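PDB 5AO8: soluble lytic tranglycosilase B3 from Pseudomonas aeruginosa, which probably acts as a lytic transglycosylase that cleaves the glycan strands of peptidoglycan during turnover of the bacterial cell wall. Local coordinates for residues Thr271-Leu276 / Gln300-Leu305. Sequence-based numbering, arbitrary orientation.
Sequences TIRKPL and QASLLL
Lys274 and Ala301 form an antiparallel hydrogen-bonded pair, Lys274 N donating to Ala301 O almost linearly (N-H...O 166°) and Ala301 N donating back to Lys274 O at a more bent 134°; Pro275 and Gln300 follow as a non-hydrogen-bonded pair. The touching parts run well off antiparallel, so 271-276 soon swings away from the line of 300-304, and beyond the pair a side chain replaces the backbone donor. Ser302 OG donates to Ile272 O over 2.9 Å, approaching from above the carbonyl plane, 50° out of it. With OG set beside its own backbone N, the hydroxyl also lies against the aliphatic part of Arg273, CG sitting 3.4 Å from OG. Between these bonds, Arg273 CA makes a CH...O contact with Ala301 O at 3.3 Å.

On the face carrying Pro275 and Gln300, the glutamine chain bends at chi2 and folds back over the neighbouring segment. Its OE1 lies alongside the CG-CD edge of the Pro275 ring, 3.3 Å from CG, while NE2 lies 3.7 Å from Arg273 CB; the arginine side chain crosses the glutamine at roughly a right angle. On the opposite face, to which the Ala301 methyl points, Leu276 CD2 meets Ala301 CB at 3.4 Å, tighter than usual van der Waals contact, and the leucine continues inward onto Leu315 and Phe255.

Strand 274-275 forms an edge of a small antiparallel sheet in the lytic transglycosylase domain, with 300-304 joining it to strand 313-316. Its backbone bonds to 300-304 rest on Lys274, after which Pro275 takes the N-cap position and the chain turns into helix 276-280. From that helix Trp279 NE1 reaches back to hydrogen-bond Ala301 O. Gripped by two donors, Lys274 N and this indole, the carbonyl ties the helix to the strand pair, while the Ser302 hydroxyl satisfies Ile272 O where the backbone pairing has ended.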
# COMPACT_ATOMS: atom_id res chain seq x y z
N THR A 271 6.06 -8.84 12.28
CA THR A 271 7.46 -8.94 12.67
C THR A 271 7.80 -10.35 13.11
O THR A 271 8.97 -10.71 13.22
CB THR A 271 7.82 -7.96 13.78
OG1 THR A 271 7.04 -8.23 14.94
CG2 THR A 271 7.57 -6.53 13.33
N ILE A 272 6.79 -11.18 13.35
CA ILE A 272 7.06 -12.58 13.69
C ILE A 272 6.89 -13.53 12.52
O ILE A 272 5.81 -13.70 11.97
CB ILE A 272 6.17 -13.07 14.81
CG1 ILE A 272 6.49 -12.29 16.08
CG2 ILE A 272 6.38 -14.56 15.04
CD1 ILE A 272 5.56 -12.55 17.20
N ARG A 273 7.98 -14.19 12.19
CA ARG A 273 8.04 -15.08 11.05
C ARG A 273 8.45 -16.47 11.50
O ARG A 273 9.40 -16.61 12.25
CB ARG A 273 9.05 -14.57 10.01
CG ARG A 273 8.51 -13.53 9.08
CD ARG A 273 9.49 -13.23 7.93
NE ARG A 273 10.39 -12.14 8.26
CZ ARG A 273 9.98 -10.90 8.55
NH1 ARG A 273 8.69 -10.57 8.58
NH2 ARG A 273 10.88 -9.96 8.84
N LYS A 274 7.77 -17.47 10.97
CA LYS A 274 8.05 -18.86 11.24
C LYS A 274 7.83 -19.63 9.98
O LYS A 274 7.01 -19.25 9.17
CB LYS A 274 7.15 -19.44 12.33
CG LYS A 274 7.14 -18.68 13.59
CD LYS A 274 6.17 -19.29 14.59
CE LYS A 274 6.27 -18.52 15.88
NZ LYS A 274 7.66 -18.47 16.37
N PRO A 275 8.51 -20.76 9.83
CA PRO A 275 8.26 -21.63 8.68
C PRO A 275 6.85 -22.22 8.62
O PRO A 275 6.22 -22.47 9.63
CB PRO A 275 9.29 -22.73 8.86
CG PRO A 275 10.37 -22.09 9.69
CD PRO A 275 9.70 -21.17 10.60
N LEU A 276 6.34 -22.44 7.42
CA LEU A 276 5.03 -23.03 7.24
C LEU A 276 4.89 -24.36 7.99
O LEU A 276 3.80 -24.70 8.45
CB LEU A 276 4.74 -23.26 5.76
CG LEU A 276 3.97 -22.26 4.90
CD1 LEU A 276 2.74 -22.92 4.43
CD2 LEU A 276 3.62 -20.97 5.59
N GLN A 300 9.14 -18.88 5.09
CA GLN A 300 8.87 -18.03 6.22
C GLN A 300 7.45 -17.48 6.07
O GLN A 300 7.00 -17.19 4.96
CB GLN A 300 9.91 -16.90 6.30
CG GLN A 300 11.29 -17.33 6.79
CD GLN A 300 11.27 -18.11 8.12
OE1 GLN A 300 11.18 -19.33 8.11
NE2 GLN A 300 11.38 -17.41 9.26
N ALA A 301 6.72 -17.36 7.18
CA ALA A 301 5.37 -16.83 7.12
C ALA A 301 4.96 -16.19 8.39
O ALA A 301 5.47 -16.50 9.45
CB ALA A 301 4.42 -17.90 6.78
N SER A 302 3.98 -15.32 8.27
CA SER A 302 3.44 -14.59 9.39
C SER A 302 1.95 -14.76 9.43
O SER A 302 1.30 -14.99 8.42
CB SER A 302 3.76 -13.11 9.28
OG SER A 302 5.16 -12.86 9.31
N LEU A 303 1.40 -14.53 10.58
CA LEU A 303 -0.02 -14.71 10.75
C LEU A 303 -0.73 -13.37 10.83
O LEU A 303 -0.39 -12.52 11.63
CB LEU A 303 -0.27 -15.52 11.99
CG LEU A 303 -1.74 -15.73 12.27
CD1 LEU A 303 -2.33 -16.67 11.18
CD2 LEU A 303 -1.86 -16.31 13.64
N LEU A 304 -1.75 -13.23 10.00
CA LEU A 304 -2.46 -11.95 9.88
C LEU A 304 -3.93 -12.06 10.28
O LEU A 304 -4.67 -12.80 9.65
CB LEU A 304 -2.34 -11.45 8.44
CG LEU A 304 -3.11 -10.20 8.04
CD1 LEU A 304 -2.47 -9.03 8.70
CD2 LEU A 304 -3.14 -10.09 6.52
N LEU A 305 -4.35 -11.26 11.27
CA LEU A 305 -5.73 -11.21 11.70
C LEU A 305 -6.29 -9.85 11.50
O LEU A 305 -6.32 -9.09 12.44
CB LEU A 305 -5.83 -11.53 13.17
CG LEU A 305 -5.61 -12.96 13.59
CD1 LEU A 305 -5.61 -12.91 15.08
CD2 LEU A 305 -6.71 -13.88 13.08